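Local structure of maleylacetate reductase (Agrobacterium tumefaciens, 3HL0) at residues Glu74-Ala79 with Thr100-Ala105; Thr120-Glu125 with Gly170-Ala175; Ser166-Leu171 with Thr258-Leu263; Ser191-Glu196 with Cys228-Gly233; Ile202-Val207 with Glu219-Gly224. The protein catalyses the NAD(H)-dependent reduction of maleylacetate to 3-oxoadipate, probably in gamma-resorcylate breakdown, as a member of the iron-containing alcohol dehydrogenase family. All blocks are in the same frame, centred on the assembly; numbering follows the deposited sequence.

Overall arrangement
Contact 1 stands apart, joining two helices beside the parallel sheet of the nucleotide-binding half, whereas contacts 3, 4 and 5 knit together the helical C-terminal half. Contact 2, close to the centre of the chain, bridges the two: its loop carries part of the NAD site and leans on helix 163-180, which contact 3 also uses. Contacts 4 and 5 share helices 188-210 and 215-234 and are linked by the bond between E196 and Y223. Contacts 1, 2 and 3 are buried; contacts 4 and 5 each have a flank near solvent. All five pack without a direct hydrogen bond between their segments, but in contact 2 the loop also bonds the cofactor.

Contact 1. Residues Glu74-Ala79 with Thr100-Ala105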
# COMPACT_ATOMS: atom_id res chain seq x y z
N GLU A 74 -1.78 4.97 -18.32
CA GLU A 74 -2.54 6.22 -18.34
C GLU A 74 -1.95 7.28 -17.42
O GLU A 74 -1.92 8.45 -17.78
CB GLU A 74 -4.04 6.04 -18.14
CG GLU A 74 -4.70 5.28 -19.30
CD GLU A 74 -4.53 5.96 -20.68
OE1 GLU A 74 -4.72 7.19 -20.78
OE2 GLU A 74 -4.22 5.26 -21.67
N VAL A 75 -1.40 6.86 -16.28
CA VAL A 75 -0.67 7.77 -15.42
C VAL A 75 0.62 8.23 -16.09
O VAL A 75 0.97 9.43 -16.06
CB VAL A 75 -0.37 7.12 -14.04
CG1 VAL A 75 0.56 8.02 -13.20
CG2 VAL A 75 -1.66 6.85 -13.29
N THR A 76 1.34 7.31 -16.71
CA THR A 76 2.56 7.70 -17.43
C THR A 76 2.24 8.73 -18.53
O THR A 76 2.96 9.72 -18.69
CB THR A 76 3.23 6.49 -18.05
OG1 THR A 76 3.69 5.66 -16.97
CG2 THR A 76 4.43 6.91 -18.94
N LYS A 77 1.17 8.52 -19.28
CA LYS A 77 0.79 9.51 -20.32
C LYS A 77 0.59 10.91 -19.75
O LYS A 77 1.10 11.89 -20.31
CB LYS A 77 -0.46 9.05 -21.06
CG LYS A 77 -0.14 7.88 -21.96
CD LYS A 77 -1.35 7.44 -22.75
CE LYS A 77 -1.01 6.24 -23.63
NZ LYS A 77 -1.33 5.00 -22.90
N THR A 78 -0.12 10.98 -18.63
CA THR A 78 -0.31 12.24 -17.90
C THR A 78 1.00 12.85 -17.41
O THR A 78 1.20 14.07 -17.49
CB THR A 78 -1.25 12.00 -16.72
OG1 THR A 78 -2.51 11.56 -17.26
CG2 THR A 78 -1.49 13.29 -15.93
N ALA A 79 1.92 12.01 -16.93
CA ALA A 79 3.21 12.50 -16.44
C ALA A 79 4.06 13.03 -17.59
O ALA A 79 4.78 14.01 -17.44
CB ALA A 79 3.97 11.39 -15.71
N THR A 100 10.52 5.10 -9.10
CA THR A 100 11.56 4.82 -10.08
C THR A 100 10.95 4.31 -11.37
O THR A 100 11.38 4.75 -12.47
CB THR A 100 12.56 3.78 -9.53
OG1 THR A 100 13.05 4.30 -8.30
CG2 THR A 100 13.73 3.59 -10.54
N GLY A 101 9.93 3.45 -11.27
CA GLY A 101 9.27 2.91 -12.47
C GLY A 101 8.59 4.02 -13.30
O GLY A 101 8.70 4.04 -14.52
N LEU A 102 7.96 4.99 -12.64
CA LEU A 102 7.37 6.12 -13.37
C LEU A 102 8.45 6.91 -14.13
O LEU A 102 8.27 7.25 -15.31
CB LEU A 102 6.53 7.02 -12.42
CG LEU A 102 5.97 8.26 -13.16
CD1 LEU A 102 5.01 7.86 -14.32
CD2 LEU A 102 5.28 9.23 -12.16
N GLY A 103 9.58 7.18 -13.48
CA GLY A 103 10.67 7.91 -14.15
C GLY A 103 11.20 7.13 -15.34
O GLY A 103 11.54 7.72 -16.39
N LYS A 104 11.27 5.81 -15.18
CA LYS A 104 11.73 4.96 -16.28
C LYS A 104 10.75 5.00 -17.44
O LYS A 104 11.16 5.04 -18.61
CB LYS A 104 11.93 3.52 -15.80
CG LYS A 104 13.18 3.27 -14.96
CD LYS A 104 13.13 1.87 -14.33
CE LYS A 104 14.55 1.42 -13.96
NZ LYS A 104 14.53 -0.01 -13.46
N ALA A 105 9.45 4.96 -17.14
CA ALA A 105 8.43 4.98 -18.19
C ALA A 105 8.41 6.31 -18.92
O ALA A 105 8.10 6.34 -20.12
CB ALA A 105 7.04 4.65 -17.61
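T76 and A79 of helix 73-85 meet L102 and A105 of helix 97-110 in a buried helix-helix contact beside the parallel sheet of the Rossmann-like nucleotide-binding domain. Helix 97-110 is the connection of a beta-alpha-beta crossover between strands 90-95 and 113-118, and helix 73-85 follows strand 60-64, outermost in this chain's sheet. The short axes pass 9.9 Å apart at a crossing angle of -64°, a spacing bridged by side chains and not by close backbones. L102 does most of this. With CG anti to the backbone N (chi1 177°), it carries CD1 across to the neighbouring helix, where that methyl lies 3.9 Å from A79 CB and 3.7 Å from T76 OG1. The threonine and leucine side chains run past one another in opposite directions, lying alongside rather than end on. F64 of strand 60-64 touches both A79 and L102 and covers the sheet side of the pair. On the outer flank, K77 NZ and E74 OE2 form a salt bridge within helix 73-85, the nitrogen standing above the carboxylate plane, and E74 packs on E66 of the second subunit. In the other helix, K104 points elsewhere, its NZ bonding the carbonyls of S124, T127 and I129 beside NAD. The methyl of A105 completes the interface by meeting both branches of T76: CB lies 3.6 Å from T76 OG1 and 3.7 Å from T76 CG2.

Contact 2. Residues Thr120-Glu125 with Gly170-Ala175; sequences TYAGSE and GLNAMA. With NAD (nicotinamide-adenine-dinucleotide), chain D.
Y121 and N172 reach across this contact with different first torsions: Y121 CG is anti to its carbonyl carbon (chi1 -55°), bringing the ring alongside G170, whereas N172 CG extends away from its backbone N (chi1 -176°) and takes ND2 to within 4.2 Å of A122 CA. The tyrosine ring meets the helix with its edge, CD2 standing 3.7 Å from G170 N, which lies near the ring plane. At G170 the ring edge thus lies against bare backbone. One turn further on, A173 CB comes within 3.4 Å of Y121 O and also packs on Y121 CB. The far end of the ring is fixed by R218, whose NH1 bonds Y121 OH, and S169 OG of the same helix 163-180 bonds Y121 N, so the loop is held at several points.

What the helix supports is a cofactor-binding loop. T120 OG1 donates to O2N, an oxygen of the NAD pyrophosphate, at 2.7 Å, and accepts from A122 N in an ST turn at 3.3 Å. Further along, A122 O lies 3.3 Å from C5N of the nicotinamide ring and also accepts a bond from H176 NE2, while S124 OG approaches the carboxamide carbon C7N. Apolar packing, the tyrosine edge and the hydrogen bonds from S169 and H176 thus seat the loop on helix 163-180, while the T120 hydroxyl, its proton given to the phosphate and its oxygen steadied by the A122 amide, is oriented to grip the dinucleotide.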
# COMPACT_ATOMS: atom_id res chain seq x y z
N THR A 120 13.61 3.14 -0.79
CA THR A 120 13.37 1.76 -0.30
C THR A 120 14.55 0.90 -0.72
O THR A 120 15.59 1.42 -1.15
CB THR A 120 12.06 1.11 -0.84
OG1 THR A 120 12.21 0.78 -2.23
CG2 THR A 120 10.85 2.04 -0.64
N TYR A 121 14.39 -0.42 -0.60
CA TYR A 121 15.46 -1.35 -0.91
C TYR A 121 15.22 -2.13 -2.20
O TYR A 121 15.89 -3.10 -2.49
CB TYR A 121 15.68 -2.31 0.27
CG TYR A 121 15.95 -1.54 1.59
CD1 TYR A 121 16.84 -0.45 1.62
CD2 TYR A 121 15.28 -1.90 2.77
CE1 TYR A 121 17.06 0.25 2.80
CE2 TYR A 121 15.49 -1.20 3.96
CZ TYR A 121 16.39 -0.12 3.96
OH TYR A 121 16.57 0.54 5.15
N ALA A 122 14.26 -1.68 -2.99
CA ALA A 122 13.85 -2.42 -4.22
C ALA A 122 14.97 -2.57 -5.25
O ALA A 122 15.03 -3.59 -5.94
CB ALA A 122 12.63 -1.69 -4.89
N GLY A 123 15.82 -1.53 -5.38
CA GLY A 123 16.97 -1.67 -6.29
C GLY A 123 16.72 -1.35 -7.76
O GLY A 123 17.65 -1.47 -8.56
N SER A 124 15.49 -0.95 -8.11
CA SER A 124 15.15 -0.63 -9.54
C SER A 124 16.06 0.44 -10.12
O SER A 124 16.28 0.49 -11.36
CB SER A 124 13.72 -0.09 -9.57
OG SER A 124 13.27 0.09 -10.92
N GLU A 125 16.55 1.33 -9.26
CA GLU A 125 17.41 2.46 -9.68
C GLU A 125 18.67 2.07 -10.48
O GLU A 125 19.24 2.93 -11.19
CB GLU A 125 17.79 3.33 -8.49
CG GLU A 125 18.62 2.56 -7.46
CD GLU A 125 17.80 1.83 -6.38
OE1 GLU A 125 16.57 1.62 -6.52
OE2 GLU A 125 18.43 1.45 -5.37
N GLY A 170 13.65 -5.18 2.29
CA GLY A 170 15.04 -5.68 2.52
C GLY A 170 15.13 -7.11 2.03
O GLY A 170 16.12 -7.50 1.41
N LEU A 171 14.09 -7.94 2.31
CA LEU A 171 14.10 -9.31 1.78
C LEU A 171 13.98 -9.36 0.26
O LEU A 171 14.56 -10.26 -0.37
CB LEU A 171 13.01 -10.18 2.47
CG LEU A 171 13.29 -10.47 3.95
CD1 LEU A 171 11.96 -10.92 4.61
CD2 LEU A 171 14.36 -11.54 4.09
N ASN A 172 13.24 -8.41 -0.35
CA ASN A 172 13.19 -8.28 -1.82
C ASN A 172 14.59 -8.04 -2.39
O ASN A 172 14.99 -8.65 -3.40
CB ASN A 172 12.22 -7.12 -2.18
CG ASN A 172 11.98 -6.94 -3.68
OD1 ASN A 172 12.26 -7.79 -4.54
ND2 ASN A 172 11.42 -5.79 -4.00
N ALA A 173 15.35 -7.17 -1.74
CA ALA A 173 16.75 -6.94 -2.16
C ALA A 173 17.54 -8.24 -2.06
O ALA A 173 18.25 -8.64 -3.01
CB ALA A 173 17.41 -5.84 -1.26
N MSE A 174 17.44 -8.89 -0.92
CA MSE A 174 18.19 -10.15 -0.70
C MSE A 174 17.84 -11.18 -1.78
O MSE A 174 18.71 -11.96 -2.20
CB MSE A 174 17.93 -10.73 0.68
CG MSE A 174 18.53 -9.84 1.73
SE MSE A 174 18.13 -10.41 3.53
CE MSE A 174 18.88 -12.11 3.48
N ALA A 175 16.58 -11.20 -2.23
CA ALA A 175 16.21 -12.14 -3.28
C ALA A 175 17.01 -11.95 -4.58
O ALA A 175 17.37 -12.93 -5.22
CB ALA A 175 14.69 -12.03 -3.56
PA NAD D . 6.73 1.27 -3.59
O1A NAD D . 7.62 2.12 -4.43
O2A NAD D . 5.50 0.73 -4.21
O5B NAD D . 6.48 2.03 -2.20
C5B NAD D . 5.43 1.56 -1.35
C4B NAD D . 4.96 2.75 -0.52
O4B NAD D . 5.99 3.13 0.38
C3B NAD D . 4.62 3.97 -1.40
O3B NAD D . 3.40 4.60 -0.99
C2B NAD D . 5.82 4.86 -1.16
O2B NAD D . 5.53 6.23 -1.32
C1B NAD D . 6.20 4.53 0.29
N9A NAD D . 7.62 4.83 0.60
C8A NAD D . 8.74 4.42 -0.11
N7A NAD D . 9.84 4.89 0.50
C5A NAD D . 9.47 5.61 1.61
C6A NAD D . 10.20 6.31 2.57
N6A NAD D . 11.54 6.17 2.76
N1A NAD D . 9.46 6.95 3.56
C2A NAD D . 8.08 6.87 3.59
N3A NAD D . 7.36 6.18 2.65
C4A NAD D . 8.07 5.56 1.66
O3 NAD D . 7.50 -0.07 -3.07
PN NAD D . 8.81 -0.82 -3.66
O1N NAD D . 8.77 -2.18 -3.03
O2N NAD D . 9.94 0.07 -3.40
O5D NAD D . 8.57 -0.98 -5.23
C5D NAD D . 7.70 -1.98 -5.76
C4D NAD D . 7.55 -1.69 -7.26
O4D NAD D . 8.85 -1.63 -7.83
C3D NAD D . 6.83 -2.84 -7.94
O3D NAD D . 6.07 -2.29 -9.03
C2D NAD D . 7.97 -3.69 -8.45
O2D NAD D . 7.63 -4.54 -9.55
C1D NAD D . 8.98 -2.63 -8.83
N1N NAD D . 10.35 -3.11 -8.87
C2N NAD D . 11.00 -3.01 -10.06
C3N NAD D . 12.31 -3.46 -10.15
C7N NAD D . 12.92 -3.27 -11.48
O7N NAD D . 14.21 -3.62 -11.54
N7N NAD D . 12.21 -2.79 -12.53
C4N NAD D . 13.03 -3.98 -9.02
C5N NAD D . 12.34 -4.07 -7.81
C6N NAD D . 11.00 -3.64 -7.75

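Contact 3. Residues Ser166-Leu171 with Thr258-Leu263; sequences SMTSGL and THAVLL
L171 and A260 face each other where helix 163-180 crosses helix 255-271, both CB atoms directed at the opposite helix. The leucine lies over the small alanine: its first torsion (chi1 -68°) sets CG beside the backbone N, and CD1 carries the chain on outward to 3.6 Å from A260 CB. T168, one turn earlier, comes in beside it and offers its methyl, with CG2 at 3.9 Å from A260 CB. The alanine methyl is therefore flanked by two branched residues of one helix face, and the chains come close, with L171 CA and A260 CA 5.4 Å apart. The short axes approach to 8.1 Å and cross at 61°. The T168 side chain also lies about 7 Å from the bound NAD.

L263 adds a third approach from the next turn of helix 255-271. Its CD2 comes up to the backbone carbonyl of L171, 3.8 Å from that oxygen, and so covers main chain rather than side chain. The H259 ring turns away from residues 166-171, packs on N172 and A175 further along helix 163-180, and meets the rings of H240, H241 and H255, that of H241 edge-to-face. Behind the leucine, F296 and A297 of helix 289-300 touch L171, and L293 touches L263, so that helix packs on both leucines.

The contact is a close apolar helix crossing within the all-helical C-terminal domain that iron-containing alcohol dehydrogenases have, here beside the NAD site.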
# COMPACT_ATOMS: atom_id res chain seq x y z
N SER A 166 10.25 -1.83 5.50
CA SER A 166 11.74 -1.92 5.55
C SER A 166 12.18 -3.40 5.54
O SER A 166 13.13 -3.78 4.79
CB SER A 166 12.34 -1.19 6.79
OG SER A 166 12.07 0.21 6.68
N MSE A 167 11.49 -4.24 6.31
CA MSE A 167 11.85 -5.66 6.40
C MSE A 167 11.53 -6.39 5.09
O MSE A 167 12.37 -7.13 4.57
CB MSE A 167 11.14 -6.34 7.57
CG MSE A 167 11.45 -5.74 8.96
SE MSE A 167 13.32 -5.63 9.43
CE MSE A 167 13.66 -3.80 9.03
N THR A 168 10.33 -6.18 4.55
CA THR A 168 9.97 -6.96 3.34
C THR A 168 10.72 -6.42 2.11
O THR A 168 11.16 -7.22 1.25
CB THR A 168 8.45 -7.00 3.08
OG1 THR A 168 7.97 -5.64 3.09
CG2 THR A 168 7.80 -7.78 4.21
N SER A 169 10.90 -5.10 2.01
CA SER A 169 11.69 -4.58 0.91
C SER A 169 13.14 -5.07 1.05
O SER A 169 13.79 -5.36 0.03
CB SER A 169 11.64 -3.03 0.93
OG SER A 169 12.36 -2.48 -0.23
N GLY A 170 13.65 -5.18 2.29
CA GLY A 170 15.04 -5.68 2.52
C GLY A 170 15.13 -7.11 2.03
O GLY A 170 16.12 -7.50 1.41
N LEU A 171 14.09 -7.94 2.31
CA LEU A 171 14.10 -9.31 1.78
C LEU A 171 13.98 -9.36 0.26
O LEU A 171 14.56 -10.26 -0.37
CB LEU A 171 13.01 -10.18 2.47
CG LEU A 171 13.29 -10.47 3.95
CD1 LEU A 171 11.96 -10.92 4.61
CD2 LEU A 171 14.36 -11.54 4.09
N THR A 258 5.30 -10.51 -1.13
CA THR A 258 5.34 -11.76 -1.94
C THR A 258 6.77 -12.32 -2.00
O THR A 258 7.00 -13.51 -1.77
CB THR A 258 4.81 -11.51 -3.35
OG1 THR A 258 3.45 -11.07 -3.25
CG2 THR A 258 4.82 -12.81 -4.17
N HIS A 259 7.72 -11.42 -2.21
CA HIS A 259 9.15 -11.81 -2.17
C HIS A 259 9.56 -12.35 -0.82
O HIS A 259 10.19 -13.36 -0.73
CB HIS A 259 10.04 -10.63 -2.49
CG HIS A 259 10.13 -10.38 -3.94
ND1 HIS A 259 11.15 -10.88 -4.72
CD2 HIS A 259 9.31 -9.69 -4.77
CE1 HIS A 259 10.93 -10.53 -5.98
NE2 HIS A 259 9.82 -9.80 -6.04
N ALA A 260 9.12 -11.69 0.26
CA ALA A 260 9.50 -12.15 1.58
C ALA A 260 8.95 -13.52 1.90
O ALA A 260 9.65 -14.36 2.45
CB ALA A 260 8.99 -11.13 2.65
N VAL A 261 7.69 -13.74 1.54
CA VAL A 261 7.08 -15.04 1.80
C VAL A 261 7.70 -16.19 1.00
O VAL A 261 7.96 -17.28 1.55
CB VAL A 261 5.57 -14.98 1.57
CG1 VAL A 261 4.95 -16.40 1.70
CG2 VAL A 261 4.94 -14.08 2.62
N LEU A 262 7.93 -15.94 -0.29
CA LEU A 262 8.39 -17.02 -1.19
C LEU A 262 9.87 -17.33 -1.02
O LEU A 262 10.26 -18.46 -1.28
CB LEU A 262 8.08 -16.68 -2.66
CG LEU A 262 6.58 -16.84 -3.02
CD1 LEU A 262 6.40 -16.37 -4.46
CD2 LEU A 262 6.14 -18.24 -2.86
N LEU A 263 10.68 -16.31 -0.69
CA LEU A 263 12.17 -16.46 -0.83
C LEU A 263 12.75 -17.74 -0.14
O LEU A 263 13.55 -18.45 -0.75
CB LEU A 263 12.90 -15.19 -0.39
CG LEU A 263 14.41 -15.24 -0.71
CD1 LEU A 263 14.73 -15.38 -2.20
CD2 LEU A 263 15.02 -14.01 -0.07

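Contact 4. Residues Ser191-Glu196 with Cys228-Gly233; sequences SMMAVE and CGTVLG
V231 makes the tight part of this contact, pressing against selenomethionine M193 and A194 on the antiparallel partner helix. Its first torsion (chi1 -56°) places CG1 next to its own backbone N, from where this methyl lies 3.8 Å from M193 CB and 4.1 Å from A194 N, nestling against the backbone where the two residues join. The second branch, CG2, reaches A194 CB more distantly, at 4.4 Å. V231 and A194 are buried, and the short axes come within 8.8 Å of each other.

The other flank is more open to solvent and rests on a single contact. Here M193 stretches out beyond CG, crossing T230 at a slant until SE lies 3.8 Å from T230 CG2; both residues are partly exposed. The threonine turns its methyl to the selenium while its hydroxyl bonds W226 O within helix 215-234, so the polar atom is engaged away from the interface.

Helix 163-180 lies along the buried side of the pair: A177 touches both A194 and C228, and A180 touches V231. Further along helix 215-234, L232 touches H176 of helix 163-180, T127 of the loop leading to strand 129-134, and NAD.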
# COMPACT_ATOMS: atom_id res chain seq x y z
N SER A 191 28.79 -12.26 -8.42
CA SER A 191 28.76 -13.12 -7.23
C SER A 191 29.35 -12.47 -5.98
O SER A 191 28.78 -12.56 -4.88
CB SER A 191 29.44 -14.46 -7.51
OG SER A 191 28.70 -15.20 -8.47
N MSE A 192 30.50 -11.81 -6.13
CA MSE A 192 31.10 -11.05 -5.00
C MSE A 192 30.16 -9.93 -4.48
O MSE A 192 29.99 -9.78 -3.27
CB MSE A 192 32.52 -10.53 -5.39
CG MSE A 192 32.89 -9.09 -5.04
SE MSE A 192 34.59 -8.80 -6.01
CE MSE A 192 35.27 -10.49 -5.49
N MSE A 193 29.54 -9.18 -5.39
CA MSE A 193 28.61 -8.11 -5.00
C MSE A 193 27.39 -8.73 -4.30
O MSE A 193 26.90 -8.16 -3.32
CB MSE A 193 28.13 -7.29 -6.19
CG MSE A 193 29.27 -6.48 -6.76
SE MSE A 193 28.43 -5.32 -8.17
CE MSE A 193 29.95 -4.39 -8.80
N ALA A 194 26.93 -9.87 -4.81
CA ALA A 194 25.74 -10.52 -4.19
C ALA A 194 26.02 -10.96 -2.78
O ALA A 194 25.18 -10.76 -1.88
CB ALA A 194 25.27 -11.73 -5.06
N VAL A 195 27.17 -11.57 -2.53
CA VAL A 195 27.49 -12.02 -1.19
C VAL A 195 27.61 -10.81 -0.25
O VAL A 195 27.12 -10.82 0.89
CB VAL A 195 28.76 -12.90 -1.18
CG1 VAL A 195 29.14 -13.22 0.27
CG2 VAL A 195 28.45 -14.18 -1.94
N GLU A 196 28.28 -9.76 -0.70
CA GLU A 196 28.44 -8.57 0.12
C GLU A 196 27.08 -7.90 0.40
O GLU A 196 26.86 -7.45 1.53
CB GLU A 196 29.41 -7.60 -0.55
CG GLU A 196 29.57 -6.28 0.18
CD GLU A 196 30.34 -6.34 1.49
OE1 GLU A 196 30.69 -7.42 2.03
OE2 GLU A 196 30.58 -5.22 2.00
N CYS A 228 22.56 -5.31 -4.21
CA CYS A 228 21.56 -6.29 -4.64
C CYS A 228 20.87 -5.85 -5.93
O CYS A 228 20.63 -6.67 -6.82
CB CYS A 228 20.51 -6.46 -3.51
SG CYS A 228 21.15 -7.33 -2.04
N GLY A 229 20.55 -4.56 -6.05
CA GLY A 229 19.96 -4.08 -7.29
C GLY A 229 20.90 -4.18 -8.46
O GLY A 229 20.47 -4.44 -9.59
N THR A 230 22.18 -3.98 -8.21
CA THR A 230 23.18 -3.99 -9.28
C THR A 230 23.20 -5.38 -9.90
O THR A 230 23.22 -5.52 -11.12
CB THR A 230 24.54 -3.56 -8.78
OG1 THR A 230 24.45 -2.21 -8.29
CG2 THR A 230 25.58 -3.61 -9.91
N VAL A 231 23.15 -6.41 -9.06
CA VAL A 231 23.19 -7.75 -9.67
C VAL A 231 21.87 -8.15 -10.32
O VAL A 231 21.90 -8.85 -11.34
CB VAL A 231 23.74 -8.82 -8.70
CG1 VAL A 231 25.13 -8.39 -8.20
CG2 VAL A 231 22.77 -9.06 -7.50
N LEU A 232 20.75 -7.64 -9.81
CA LEU A 232 19.45 -7.77 -10.55
C LEU A 232 19.59 -7.17 -11.95
O LEU A 232 19.02 -7.70 -12.94
CB LEU A 232 18.33 -7.03 -9.80
CG LEU A 232 16.99 -6.99 -10.54
CD1 LEU A 232 16.42 -8.39 -10.85
CD2 LEU A 232 15.97 -6.19 -9.69
N GLY A 233 20.33 -6.06 -12.04
CA GLY A 233 20.55 -5.39 -13.31
C GLY A 233 21.43 -6.17 -14.26
O GLY A 233 21.22 -6.07 -15.47

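Contact 5. Residues Ile202-Val207 with Glu219-Gly224; sequences IEALPV and ETALYG
A204 packs on T220 and A221 in the antiparallel pair formed by helices 188-210 and 215-234, a helical hairpin of the C-terminal domain whose arms are joined by a short turn. The apolar contacts come first. A204 CB lies 3.8 Å from A221 CB and 3.6 Å from A221 N, so an alanine methyl fits against the opposing backbone. The same methyl also meets T220 CG2 at 3.8 Å. With such small residues at the crossing, A204 CA and A221 CA come within 5.3 Å, and the short axes pass 8.2 Å apart at -136°. Y121 and M201 touch A221 on the buried side.

The polar groups of E203 and T220 keep mainly to their own helices. T220 OG1 bonds G216 O one turn back; it sits beside the backbone N (chi1 -64°), which puts CG2 anti to that N and facing A204. E203 forms a long, weak ion pair with R199. Apart from these, the Y223 hydroxyl bonds E196 OE2, a polar tie between the two helices away from the A204 contact.

Backbone bonding differs between the arms. Helix 215-234 is regular over 219-224, whereas helix 188-210 is kinked at P206, whose nitrogen makes no bond to the preceding turn; F296, R299 and L300 of helix 289-300 pack on that proline. On the solvent side, the extended E203 side chain crosses T220 at about a right angle, E203 OE1 stopping 4.1 Å from T220 CG2.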
# COMPACT_ATOMS: atom_id res chain seq x y z
N ILE A 202 21.78 -8.76 6.06
CA ILE A 202 21.63 -9.68 7.23
C ILE A 202 22.10 -8.96 8.49
O ILE A 202 21.48 -9.09 9.56
CB ILE A 202 22.31 -11.02 6.96
CG1 ILE A 202 21.49 -11.78 5.93
CG2 ILE A 202 22.44 -11.89 8.20
CD1 ILE A 202 22.25 -13.03 5.34
N GLU A 203 23.15 -8.16 8.36
CA GLU A 203 23.62 -7.36 9.48
C GLU A 203 22.66 -6.24 9.86
O GLU A 203 22.37 -6.04 11.08
CB GLU A 203 25.00 -6.77 9.13
CG GLU A 203 25.58 -5.98 10.28
CD GLU A 203 27.01 -5.56 10.02
OE1 GLU A 203 27.22 -4.40 9.64
OE2 GLU A 203 27.92 -6.41 10.18
N ALA A 204 22.19 -5.49 8.86
CA ALA A 204 21.49 -4.23 9.06
C ALA A 204 20.03 -4.41 9.41
O ALA A 204 19.53 -3.66 10.26
CB ALA A 204 21.61 -3.30 7.85
N LEU A 205 19.30 -5.31 8.74
CA LEU A 205 17.84 -5.32 8.93
C LEU A 205 17.39 -5.58 10.38
O LEU A 205 16.48 -4.90 10.80
CB LEU A 205 17.17 -6.33 7.96
CG LEU A 205 17.29 -5.85 6.50
CD1 LEU A 205 16.86 -6.99 5.54
CD2 LEU A 205 16.47 -4.57 6.20
N PRO A 206 18.04 -6.51 11.13
CA PRO A 206 17.61 -6.69 12.55
C PRO A 206 17.83 -5.45 13.39
O PRO A 206 17.03 -5.18 14.33
CB PRO A 206 18.52 -7.82 13.04
CG PRO A 206 18.83 -8.61 11.77
CD PRO A 206 19.06 -7.50 10.76
N VAL A 207 18.88 -4.69 13.08
CA VAL A 207 19.14 -3.40 13.76
C VAL A 207 18.14 -2.34 13.40
O VAL A 207 17.60 -1.63 14.28
CB VAL A 207 20.58 -2.91 13.52
CG1 VAL A 207 20.84 -1.57 14.30
CG2 VAL A 207 21.55 -3.99 14.00
N GLU A 219 22.38 3.24 6.71
CA GLU A 219 23.40 3.34 5.67
C GLU A 219 23.77 1.95 5.16
O GLU A 219 23.88 1.75 3.92
CB GLU A 219 24.64 4.08 6.23
CG GLU A 219 24.36 5.57 6.41
CD GLU A 219 25.58 6.28 6.97
OE1 GLU A 219 26.39 5.63 7.66
OE2 GLU A 219 25.73 7.49 6.71
N THR A 220 23.96 1.03 6.09
CA THR A 220 24.40 -0.31 5.75
C THR A 220 23.31 -0.97 4.91
O THR A 220 23.60 -1.61 3.90
CB THR A 220 24.72 -1.10 7.02
OG1 THR A 220 25.83 -0.43 7.67
CG2 THR A 220 25.15 -2.51 6.68
N ALA A 221 22.05 -0.83 5.33
CA ALA A 221 21.00 -1.48 4.52
C ALA A 221 20.87 -0.88 3.12
O ALA A 221 20.61 -1.58 2.15
CB ALA A 221 19.66 -1.38 5.23
N LEU A 222 21.02 0.44 2.99
CA LEU A 222 20.92 1.06 1.69
C LEU A 222 22.09 0.64 0.76
O LEU A 222 21.91 0.41 -0.43
CB LEU A 222 20.84 2.57 1.87
CG LEU A 222 20.40 3.33 0.64
CD1 LEU A 222 19.03 2.91 0.01
CD2 LEU A 222 20.32 4.82 0.99
N TYR A 223 23.30 0.58 1.33
CA TYR A 223 24.45 0.06 0.62
C TYR A 223 24.17 -1.37 0.14
O TYR A 223 24.44 -1.69 -1.02
CB TYR A 223 25.61 0.08 1.59
CG TYR A 223 26.81 -0.79 1.25
CD1 TYR A 223 27.66 -0.43 0.20
CD2 TYR A 223 27.08 -1.93 1.99
CE1 TYR A 223 28.78 -1.24 -0.10
CE2 TYR A 223 28.19 -2.74 1.72
CZ TYR A 223 29.03 -2.36 0.66
OH TYR A 223 30.14 -3.12 0.40
N GLY A 224 23.61 -2.21 1.01
CA GLY A 224 23.28 -3.58 0.60
C GLY A 224 22.28 -3.55 -0.54
O GLY A 224 22.40 -4.32 -1.51